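Local structure of cytochrome P450 RhF (6RO8) at residues W240-N248 and Y259-I267; H21-D32 and F49-A60. The protein is the heme domain of a self-sufficient bacterial cytochrome P450, which binds heme and probably inserts oxygen into organic substrates. All blocks are in the same frame, centred on the assembly; numbering follows the deposited sequence.

Contact 1. Residues W240-N248 and Y259-I267; sequences WMYDMIAKN and YLHSMMMAI
Met244 meets Tyr259 and Met263 in the middle of this helix pair. Met244 SD stands 4.8 Å from the centroid of the Tyr259 ring and 66° off the ring normal, an oblique Met-aromatic contact on the hydroxyl-bearing end. The chain of Met244 runs extended beyond CG, which carries Met244 CE past the tyrosine to 3.7 Å from Met263 CG and over the centre of the Trp240 ring. That indole has a second neighbour in Ile267, whose CG1 comes to 3.7 Å from Trp240 CZ3, while the methyl of Met263 approaches CH2. Met241, bent at chi2 and chi3, curls back so that its CE lies 3.5 Å from Met264 SD and its SD faces Ile267 CG2. Toward the other end, both methyls of Leu260 lie against Asn248, and Leu260 CD2 is 3.7 Å from Asn248 CB; the amide nitrogen of Asn248 is hydrogen-bonded to the carbonyl of Val255. Behind this first shell the helix axes run antiparallel, 171° between directions and 10.6 Å apart. Helix 207-233 backs Met241 through Met231 and Met264 through Val227, and Phe132 meets the indole edge-to-face. No hydrogen bond joins the two segments, so thioether, aromatic and aliphatic packing accounts for their cohesion, and through Trp240, which touches the heme, this sulfur-rich layer reaches the cofactor pocket.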
loop_
_atom_site.group_PDB
_atom_site.type_symbol
_atom_site.label_atom_id
_atom_site.label_comp_id
_atom_site.label_asym_id
_atom_site.label_seq_id
_atom_site.Cartn_x
_atom_site.Cartn_y
_atom_site.Cartn_z
ATOM N N TRP A 240 15.633 -9.817 5.683
ATOM C CA TRP A 240 15.252 -10.180 4.321
ATOM C C TRP A 240 16.230 -9.629 3.281
ATOM O O TRP A 240 16.533 -10.305 2.286
ATOM C CB TRP A 240 13.851 -9.686 4.029
ATOM C CG TRP A 240 13.268 -10.337 2.847
ATOM C CD1 TRP A 240 13.526 -11.598 2.387
ATOM C CD2 TRP A 240 12.308 -9.772 1.967
ATOM N NE1 TRP A 240 12.773 -11.853 1.264
ATOM C CE2 TRP A 240 12.020 -10.742 0.986
ATOM C CE3 TRP A 240 11.657 -8.535 1.912
ATOM C CZ2 TRP A 240 11.104 -10.511 -0.037
ATOM C CZ3 TRP A 240 10.766 -8.300 0.892
ATOM C CH2 TRP A 240 10.486 -9.282 -0.063
ATOM N N MET A 241 16.747 -8.415 3.490
ATOM C CA MET A 241 17.682 -7.866 2.511
ATOM C C MET A 241 18.984 -8.663 2.488
ATOM O O MET A 241 19.569 -8.881 1.420
ATOM C CB MET A 241 17.940 -6.386 2.796
ATOM C CG MET A 241 16.802 -5.462 2.384
ATOM S SD MET A 241 16.282 -5.742 0.675
ATOM C CE MET A 241 17.841 -5.597 -0.210
ATOM N N TYR A 242 19.442 -9.132 3.656
ATOM C CA TYR A 242 20.594 -10.031 3.687
ATOM C C TYR A 242 20.316 -11.325 2.936
ATOM O O TYR A 242 21.232 -11.906 2.342
ATOM C CB TYR A 242 20.985 -10.354 5.125
ATOM C CG TYR A 242 21.651 -9.202 5.822
ATOM C CD1 TYR A 242 22.925 -8.762 5.440
ATOM C CD2 TYR A 242 21.008 -8.546 6.861
ATOM C CE1 TYR A 242 23.536 -7.690 6.083
ATOM C CE2 TYR A 242 21.606 -7.476 7.506
ATOM C CZ TYR A 242 22.867 -7.053 7.117
ATOM O OH TYR A 242 23.430 -5.988 7.774
ATOM N N ASP A 243 19.068 -11.797 2.951
ATOM C CA ASP A 243 18.737 -12.970 2.151
ATOM C C ASP A 243 18.938 -12.684 0.669
ATOM O O ASP A 243 19.584 -13.462 -0.044
ATOM C CB ASP A 243 17.305 -13.415 2.429
ATOM C CG ASP A 243 17.098 -13.840 3.860
ATOM O OD1 ASP A 243 18.068 -14.292 4.502
ATOM O OD2 ASP A 243 15.958 -13.712 4.348
ATOM N N MET A 244 18.400 -11.561 0.188
ATOM C CA MET A 244 18.569 -11.222 -1.220
ATOM C C MET A 244 20.047 -11.102 -1.576
ATOM O O MET A 244 20.510 -11.696 -2.558
ATOM C CB MET A 244 17.834 -9.920 -1.559
ATOM C CG MET A 244 16.546 -9.674 -0.819
ATOM S SD MET A 244 15.553 -8.413 -1.641
ATOM C CE MET A 244 14.113 -8.329 -0.582
ATOM N N ILE A 245 20.801 -10.320 -0.788
ATOM C CA ILE A 245 22.238 -10.159 -1.017
ATOM C C ILE A 245 22.901 -11.523 -1.160
ATOM O O ILE A 245 23.672 -11.771 -2.095
ATOM C CB ILE A 245 22.877 -9.352 0.130
ATOM C CG1 ILE A 245 22.455 -7.884 0.095
ATOM C CG2 ILE A 245 24.394 -9.447 0.076
ATOM C CD1 ILE A 245 23.076 -7.087 1.236
ATOM N N ALA A 246 22.584 -12.433 -0.235
ATOM C CA ALA A 246 23.090 -13.798 -0.301
ATOM C C ALA A 246 22.665 -14.497 -1.591
ATOM O O ALA A 246 23.496 -15.094 -2.285
ATOM C CB ALA A 246 22.611 -14.574 0.917
ATOM N N LYS A 247 21.370 -14.444 -1.927
ATOM C CA LYS A 247 20.916 -15.100 -3.152
ATOM C C LYS A 247 21.568 -14.476 -4.385
ATOM O O LYS A 247 21.753 -15.152 -5.406
ATOM C CB LYS A 247 19.388 -15.043 -3.249
ATOM C CG LYS A 247 18.657 -16.059 -2.339
ATOM C CD LYS A 247 18.743 -17.494 -2.866
ATOM C CE LYS A 247 18.122 -18.495 -1.886
ATOM N NZ LYS A 247 17.622 -19.731 -2.563
ATOM N N ASN A 248 21.953 -13.203 -4.296
ATOM C CA ASN A 248 22.623 -12.561 -5.416
ATOM C C ASN A 248 24.015 -13.144 -5.632
ATOM O O ASN A 248 24.486 -13.252 -6.772
ATOM C CB ASN A 248 22.701 -11.059 -5.171
ATOM C CG ASN A 248 23.658 -10.378 -6.104
ATOM O OD1 ASN A 248 24.810 -10.134 -5.753
ATOM N ND2 ASN A 248 23.193 -10.076 -7.309
ATOM N N TYR A 259 18.480 -5.125 -9.163
ATOM C CA TYR A 259 17.344 -5.518 -8.344
ATOM C C TYR A 259 17.644 -5.272 -6.875
ATOM O O TYR A 259 16.768 -4.838 -6.123
ATOM C CB TYR A 259 16.971 -6.981 -8.570
ATOM C CG TYR A 259 16.093 -7.471 -7.452
ATOM C CD1 TYR A 259 14.736 -7.157 -7.421
ATOM C CD2 TYR A 259 16.631 -8.195 -6.388
ATOM C CE1 TYR A 259 13.937 -7.586 -6.379
ATOM C CE2 TYR A 259 15.856 -8.613 -5.350
ATOM C CZ TYR A 259 14.510 -8.315 -5.339
ATOM O OH TYR A 259 13.760 -8.754 -4.276
ATOM N N LEU A 260 18.879 -5.534 -6.448
ATOM C CA LEU A 260 19.225 -5.288 -5.053
ATOM C C LEU A 260 19.047 -3.822 -4.704
ATOM O O LEU A 260 18.402 -3.483 -3.704
ATOM C CB LEU A 260 20.658 -5.743 -4.777
ATOM C CG LEU A 260 20.839 -7.216 -4.411
ATOM C CD1 LEU A 260 20.299 -8.147 -5.489
ATOM C CD2 LEU A 260 22.315 -7.496 -4.133
ATOM N N HIS A 261 19.578 -2.938 -5.540
ATOM C CA HIS A 261 19.493 -1.518 -5.248
ATOM C C HIS A 261 18.064 -1.016 -5.400
ATOM O O HIS A 261 17.580 -0.244 -4.561
ATOM C CB HIS A 261 20.451 -0.759 -6.162
ATOM C CG HIS A 261 20.729 0.639 -5.720
ATOM N ND1 HIS A 261 21.784 1.377 -6.215
ATOM C CD2 HIS A 261 20.088 1.441 -4.838
ATOM C CE1 HIS A 261 21.778 2.573 -5.657
ATOM N NE2 HIS A 261 20.758 2.638 -4.819
ATOM N N SER A 262 17.368 -1.462 -6.449
ATOM C CA SER A 262 15.988 -1.037 -6.654
ATOM C C SER A 262 15.078 -1.554 -5.538
ATOM O O SER A 262 14.269 -0.798 -4.982
ATOM C CB SER A 262 15.499 -1.498 -8.032
ATOM O OG SER A 262 16.250 -0.880 -9.085
ATOM N N MET A 263 15.209 -2.837 -5.180
ATOM C CA MET A 263 14.359 -3.380 -4.126
ATOM C C MET A 263 14.648 -2.707 -2.790
ATOM O O MET A 263 13.725 -2.415 -2.027
ATOM C CB MET A 263 14.524 -4.901 -4.028
ATOM C CG MET A 263 13.554 -5.591 -3.049
ATOM S SD MET A 263 11.814 -5.347 -3.487
ATOM C CE MET A 263 11.146 -6.983 -3.261
ATOM N N MET A 264 15.921 -2.440 -2.497
ATOM C CA MET A 264 16.261 -1.727 -1.270
ATOM C C MET A 264 15.364 -0.509 -1.098
ATOM O O MET A 264 14.657 -0.377 -0.094
ATOM C CB MET A 264 17.732 -1.301 -1.286
ATOM C CG MET A 264 18.673 -2.217 -0.525
ATOM S SD MET A 264 18.270 -2.443 1.225
ATOM C CE MET A 264 18.607 -0.812 1.836
ATOM N N MET A 265 15.351 0.380 -2.097
ATOM C CA MET A 265 14.593 1.620 -1.967
ATOM C C MET A 265 13.097 1.375 -1.975
ATOM O O MET A 265 12.369 1.949 -1.157
ATOM C CB MET A 265 14.954 2.599 -3.078
ATOM C CG MET A 265 14.702 4.026 -2.665
ATOM S SD MET A 265 14.834 5.209 -4.029
ATOM C CE MET A 265 13.988 4.348 -5.321
ATOM N N ALA A 266 12.621 0.530 -2.882
ATOM C CA ALA A 266 11.190 0.284 -2.953
ATOM C C ALA A 266 10.691 -0.404 -1.682
ATOM O O ALA A 266 9.685 0.007 -1.084
ATOM C CB ALA A 266 10.874 -0.549 -4.196
ATOM N N ILE A 267 11.413 -1.431 -1.225
ATOM C CA ILE A 267 10.930 -2.210 -0.091
ATOM C C ILE A 267 11.010 -1.400 1.204
ATOM O O ILE A 267 10.234 -1.640 2.139
ATOM C CB ILE A 267 11.677 -3.562 0.009
ATOM C CG1 ILE A 267 10.756 -4.610 0.636
ATOM C CG2 ILE A 267 12.980 -3.433 0.800
ATOM C CD1 ILE A 267 9.385 -4.680 -0.025
#

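Contact 2. Residues H21-D32 and F49-A60; sequences HAELQQKGKNFD and FRAQLPIFFSEA
His21 and Gln52 face each other at one end of a contact in which helix 21-29 passes strand 55-58 at 7.3 Å, their directions 52° apart, and Lys29 and Ser58 bring their CA atoms to 4.5 Å. The His21 NE2 donates to Gln52 O at 2.9 Å; the acceptor lies near the imidazole plane, whereas the donor is tilted from the carbonyl plane. Leu24 then divides its branches: Leu24 CD1 sits over one face of Phe49, 4.0 Å from the ring centroid, and CD2 packs on Leu53 CB. Phe56 CZ covers the opposite face of Phe49. Gly28 brings bare backbone to two rings, its N at the edge of Phe49 and its O at the edge of Phe56. Phe31 completes the aromatic cluster through two offset edge-to-face pairs, its edge directed toward the Phe49 face (planes at 89°) and the Phe56 edge toward its own. Ser58 swings OG away from its own backbone N (chi1 170°) and donates in the carbonyl plane to a lone pair of Phe31 O; OG also bonds weakly with Met61 N. Lys29 O accepts two weak hydrogen bonds, from Glu59 N and Ala60 N. The arrangement packs the N-terminal helix across the end of helix 47-52 and outermost strand 55-58 of the mixed sheet in the P450 fold.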
loop_
_atom_site.group_PDB
_atom_site.type_symbol
_atom_site.label_atom_id
_atom_site.label_comp_id
_atom_site.label_asym_id
_atom_site.label_seq_id
_atom_site.Cartn_x
_atom_site.Cartn_y
_atom_site.Cartn_z
ATOM N N HIS A 21 -26.803 8.461 -19.068
ATOM C CA HIS A 21 -25.651 7.649 -19.446
ATOM C C HIS A 21 -24.649 8.465 -20.248
ATOM O O HIS A 21 -23.438 8.362 -20.028
ATOM C CB HIS A 21 -26.086 6.425 -20.246
ATOM C CG HIS A 21 -25.048 5.347 -20.289
ATOM N ND1 HIS A 21 -24.176 5.190 -21.346
ATOM C CD2 HIS A 21 -24.718 4.394 -19.384
ATOM C CE1 HIS A 21 -23.364 4.178 -21.098
ATOM N NE2 HIS A 21 -23.671 3.679 -19.915
ATOM N N ALA A 22 -25.132 9.279 -21.186
ATOM C CA ALA A 22 -24.246 10.211 -21.865
ATOM C C ALA A 22 -23.451 11.025 -20.850
ATOM O O ALA A 22 -22.237 11.203 -20.991
ATOM C CB ALA A 22 -25.048 11.128 -22.795
ATOM N N GLU A 23 -24.117 11.501 -19.792
ATOM C CA GLU A 23 -23.402 12.269 -18.785
ATOM C C GLU A 23 -22.347 11.415 -18.108
ATOM O O GLU A 23 -21.236 11.887 -17.842
ATOM C CB GLU A 23 -24.373 12.838 -17.755
ATOM C CG GLU A 23 -23.737 13.883 -16.853
ATOM C CD GLU A 23 -24.715 14.490 -15.879
ATOM O OE1 GLU A 23 -25.285 15.562 -16.188
ATOM O OE2 GLU A 23 -24.917 13.883 -14.807
ATOM N N LEU A 24 -22.674 10.149 -17.826
ATOM C CA LEU A 24 -21.705 9.254 -17.206
ATOM C C LEU A 24 -20.465 9.089 -18.082
ATOM O O LEU A 24 -19.335 9.055 -17.579
ATOM C CB LEU A 24 -22.355 7.904 -16.931
ATOM C CG LEU A 24 -21.602 7.085 -15.885
ATOM C CD1 LEU A 24 -21.552 7.876 -14.562
ATOM C CD2 LEU A 24 -22.247 5.716 -15.701
ATOM N N GLN A 25 -20.651 8.996 -19.399
ATOM C CA GLN A 25 -19.496 8.823 -20.270
ATOM C C GLN A 25 -18.598 10.044 -20.227
ATOM O O GLN A 25 -17.373 9.918 -20.141
ATOM C CB GLN A 25 -19.950 8.522 -21.692
ATOM C CG GLN A 25 -21.136 7.593 -21.720
ATOM C CD GLN A 25 -21.125 6.653 -22.894
ATOM O OE1 GLN A 25 -20.342 5.699 -22.931
ATOM N NE2 GLN A 25 -21.998 6.908 -23.863
ATOM N N GLN A 26 -19.190 11.234 -20.240
ATOM C CA GLN A 26 -18.390 12.440 -20.073
ATOM C C GLN A 26 -17.694 12.467 -18.709
ATOM O O GLN A 26 -16.511 12.815 -18.619
ATOM C CB GLN A 26 -19.262 13.674 -20.263
ATOM C CG GLN A 26 -18.455 14.916 -20.581
ATOM C CD GLN A 26 -17.831 14.873 -21.970
ATOM O OE1 GLN A 26 -16.846 15.570 -22.245
ATOM N NE2 GLN A 26 -18.401 14.051 -22.855
ATOM N N LYS A 27 -18.409 12.111 -17.633
ATOM C CA LYS A 27 -17.763 12.093 -16.325
ATOM C C LYS A 27 -16.590 11.126 -16.325
ATOM O O LYS A 27 -15.541 11.408 -15.735
ATOM C CB LYS A 27 -18.754 11.712 -15.223
ATOM C CG LYS A 27 -19.801 12.759 -14.885
ATOM C CD LYS A 27 -19.997 12.838 -13.373
ATOM C CE LYS A 27 -21.346 12.273 -12.925
ATOM N NZ LYS A 27 -22.392 13.335 -12.771
ATOM N N GLY A 28 -16.749 9.984 -17.001
ATOM C CA GLY A 28 -15.666 9.019 -17.075
ATOM C C GLY A 28 -14.501 9.513 -17.908
ATOM O O GLY A 28 -13.338 9.351 -17.522
ATOM N N LYS A 29 -14.794 10.117 -19.064
ATOM C CA LYS A 29 -13.744 10.759 -19.844
ATOM C C LYS A 29 -12.961 11.746 -18.991
ATOM O O LYS A 29 -11.730 11.815 -19.077
ATOM C CB LYS A 29 -14.345 11.471 -21.051
ATOM C CG LYS A 29 -13.307 12.185 -21.906
ATOM C CD LYS A 29 -13.944 12.969 -23.061
ATOM C CE LYS A 29 -13.660 14.469 -22.952
ATOM N NZ LYS A 29 -14.614 15.279 -23.765
ATOM N N ASN A 30 -13.649 12.492 -18.136
ATOM C CA ASN A 30 -13.002 13.512 -17.326
ATOM C C ASN A 30 -12.543 13.009 -15.973
ATOM O O ASN A 30 -12.186 13.823 -15.121
ATOM C CB ASN A 30 -13.953 14.687 -17.133
ATOM C CG ASN A 30 -14.263 15.370 -18.428
ATOM O OD1 ASN A 30 -13.393 15.487 -19.281
ATOM N ND2 ASN A 30 -15.502 15.814 -18.596
ATOM N N PHE A 31 -12.545 11.703 -15.741
ATOM C CA PHE A 31 -12.408 11.244 -14.371
ATOM C C PHE A 31 -11.002 11.533 -13.866
ATOM O O PHE A 31 -10.015 11.012 -14.400
ATOM C CB PHE A 31 -12.742 9.759 -14.244
ATOM C CG PHE A 31 -12.888 9.317 -12.816
ATOM C CD1 PHE A 31 -11.775 8.984 -12.067
ATOM C CD2 PHE A 31 -14.134 9.275 -12.204
ATOM C CE1 PHE A 31 -11.900 8.601 -10.738
ATOM C CE2 PHE A 31 -14.261 8.891 -10.861
ATOM C CZ PHE A 31 -13.137 8.566 -10.131
ATOM N N ASP A 32 -10.923 12.381 -12.841
ATOM C CA ASP A 32 -9.660 12.792 -12.238
ATOM C C ASP A 32 -9.575 12.262 -10.809
ATOM O O ASP A 32 -10.349 12.677 -9.934
ATOM C CB ASP A 32 -9.525 14.313 -12.259
ATOM C CG ASP A 32 -8.135 14.781 -11.887
ATOM O OD1 ASP A 32 -7.296 13.945 -11.488
ATOM O OD2 ASP A 32 -7.870 15.993 -12.008
ATOM N N PHE A 49 -20.262 4.182 -11.806
ATOM C CA PHE A 49 -19.553 3.455 -12.854
ATOM C C PHE A 49 -19.633 1.947 -12.645
ATOM O O PHE A 49 -19.805 1.198 -13.615
ATOM C CB PHE A 49 -18.101 3.928 -12.927
ATOM C CG PHE A 49 -17.954 5.350 -13.393
ATOM C CD1 PHE A 49 -17.958 5.652 -14.748
ATOM C CD2 PHE A 49 -17.824 6.385 -12.475
ATOM C CE1 PHE A 49 -17.819 6.963 -15.183
ATOM C CE2 PHE A 49 -17.684 7.707 -12.906
ATOM C CZ PHE A 49 -17.685 7.996 -14.259
ATOM N N ARG A 50 -19.509 1.474 -11.396
ATOM C CA ARG A 50 -19.785 0.063 -11.142
ATOM C C ARG A 50 -21.144 -0.321 -11.701
ATOM O O ARG A 50 -21.306 -1.406 -12.272
ATOM C CB ARG A 50 -19.718 -0.261 -9.640
ATOM C CG ARG A 50 -18.327 -0.177 -9.055
ATOM C CD ARG A 50 -18.180 -0.925 -7.726
ATOM N NE ARG A 50 -18.959 -0.361 -6.623
ATOM C CZ ARG A 50 -18.647 0.753 -5.971
ATOM N NH1 ARG A 50 -17.584 1.445 -6.331
ATOM N NH2 ARG A 50 -19.405 1.176 -4.962
ATOM N N ALA A 51 -22.108 0.585 -11.602
ATOM C CA ALA A 51 -23.475 0.285 -11.997
ATOM C C ALA A 51 -23.652 0.267 -13.513
ATOM O O ALA A 51 -24.193 -0.700 -14.060
ATOM C CB ALA A 51 -24.431 1.296 -11.368
ATOM N N GLN A 52 -23.207 1.323 -14.215
ATOM C CA GLN A 52 -23.576 1.513 -15.616
ATOM C C GLN A 52 -22.415 1.763 -16.577
ATOM O O GLN A 52 -22.668 1.997 -17.764
ATOM C CB GLN A 52 -24.583 2.674 -15.756
ATOM C CG GLN A 52 -25.730 2.669 -14.741
ATOM C CD GLN A 52 -26.837 1.682 -15.101
ATOM O OE1 GLN A 52 -26.872 1.150 -16.210
ATOM N NE2 GLN A 52 -27.731 1.417 -14.151
ATOM N N LEU A 53 -21.157 1.719 -16.119
ATOM C CA LEU A 53 -20.025 1.990 -17.007
ATOM C C LEU A 53 -18.751 1.416 -16.393
ATOM O O LEU A 53 -17.787 2.149 -16.132
ATOM C CB LEU A 53 -19.894 3.497 -17.272
ATOM C CG LEU A 53 -18.898 3.981 -18.347
ATOM C CD1 LEU A 53 -19.075 3.237 -19.628
ATOM C CD2 LEU A 53 -18.968 5.488 -18.575
ATOM N N PRO A 54 -18.711 0.096 -16.192
ATOM C CA PRO A 54 -17.725 -0.496 -15.264
ATOM C C PRO A 54 -16.285 -0.323 -15.688
ATOM O O PRO A 54 -15.401 -0.215 -14.829
ATOM C CB PRO A 54 -18.125 -1.977 -15.233
ATOM C CG PRO A 54 -19.514 -2.011 -15.759
ATOM C CD PRO A 54 -19.617 -0.913 -16.755
ATOM N N ILE A 55 -16.020 -0.317 -16.982
ATOM C CA ILE A 55 -14.690 -0.080 -17.516
ATOM C C ILE A 55 -14.776 1.104 -18.460
ATOM O O ILE A 55 -15.605 1.116 -19.376
ATOM C CB ILE A 55 -14.134 -1.313 -18.248
ATOM C CG1 ILE A 55 -14.023 -2.496 -17.274
ATOM C CG2 ILE A 55 -12.810 -0.959 -18.902
ATOM C CD1 ILE A 55 -13.930 -3.854 -17.934
ATOM N N PHE A 56 -13.945 2.109 -18.225
ATOM C CA PHE A 56 -13.974 3.285 -19.074
ATOM C C PHE A 56 -12.573 3.862 -19.131
ATOM O O PHE A 56 -11.736 3.590 -18.269
ATOM C CB PHE A 56 -14.994 4.307 -18.559
ATOM C CG PHE A 56 -14.660 4.856 -17.201
ATOM C CD1 PHE A 56 -15.111 4.216 -16.049
ATOM C CD2 PHE A 56 -13.893 6.017 -17.076
ATOM C CE1 PHE A 56 -14.805 4.712 -14.802
ATOM C CE2 PHE A 56 -13.583 6.519 -15.827
ATOM C CZ PHE A 56 -14.050 5.863 -14.684
ATOM N N PHE A 57 -12.312 4.641 -20.171
ATOM C CA PHE A 57 -11.021 5.291 -20.328
ATOM C C PHE A 57 -11.105 6.740 -19.862
ATOM O O PHE A 57 -11.964 7.502 -20.322
ATOM C CB PHE A 57 -10.527 5.237 -21.774
ATOM C CG PHE A 57 -9.149 5.773 -21.928
ATOM C CD1 PHE A 57 -8.059 5.008 -21.539
ATOM C CD2 PHE A 57 -8.931 7.066 -22.409
ATOM C CE1 PHE A 57 -6.771 5.500 -21.639
ATOM C CE2 PHE A 57 -7.631 7.568 -22.519
ATOM C CZ PHE A 57 -6.556 6.783 -22.130
ATOM N N SER A 58 -10.211 7.121 -18.956
ATOM C CA SER A 58 -10.126 8.498 -18.498
ATOM C C SER A 58 -9.025 9.204 -19.291
ATOM O O SER A 58 -7.845 8.835 -19.213
ATOM C CB SER A 58 -9.862 8.565 -16.995
ATOM O OG SER A 58 -9.542 9.893 -16.586
ATOM N N GLU A 59 -9.419 10.205 -20.074
ATOM C CA GLU A 59 -8.440 11.070 -20.711
ATOM C C GLU A 59 -7.774 11.989 -19.708
ATOM O O GLU A 59 -6.640 12.429 -19.935
ATOM C CB GLU A 59 -9.110 11.882 -21.806
ATOM C CG GLU A 59 -9.690 11.007 -22.881
ATOM C CD GLU A 59 -10.523 11.778 -23.861
ATOM O OE1 GLU A 59 -11.328 11.142 -24.572
ATOM O OE2 GLU A 59 -10.378 13.018 -23.913
ATOM N N ALA A 60 -8.453 12.274 -18.597
ATOM C CA ALA A 60 -7.857 13.112 -17.573
ATOM C C ALA A 60 -6.543 12.520 -17.087
ATOM O O ALA A 60 -5.622 13.254 -16.718
ATOM C CB ALA A 60 -8.834 13.299 -16.413
#

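Contacts 1 and 2 lie on opposite sides of the chain's centre, their own centres 40 Å apart and their nearest atoms about 24 Å apart, so neither touches the other. In sequence they are in series, contact 2 closing before contact 1 begins. Only contact 1 adjoins the cofactor: the Trp240 side chain is about 4 Å from the heme, and that of Ile267 about 4 Å from the bound histidine and about 8 Å from the side chain of Cys381, the axial ligand of the iron. Contact 2, far from the heme and its binding residues, belongs to the sheet-containing periphery, whereas contact 1 is a buried pairing in the helical part.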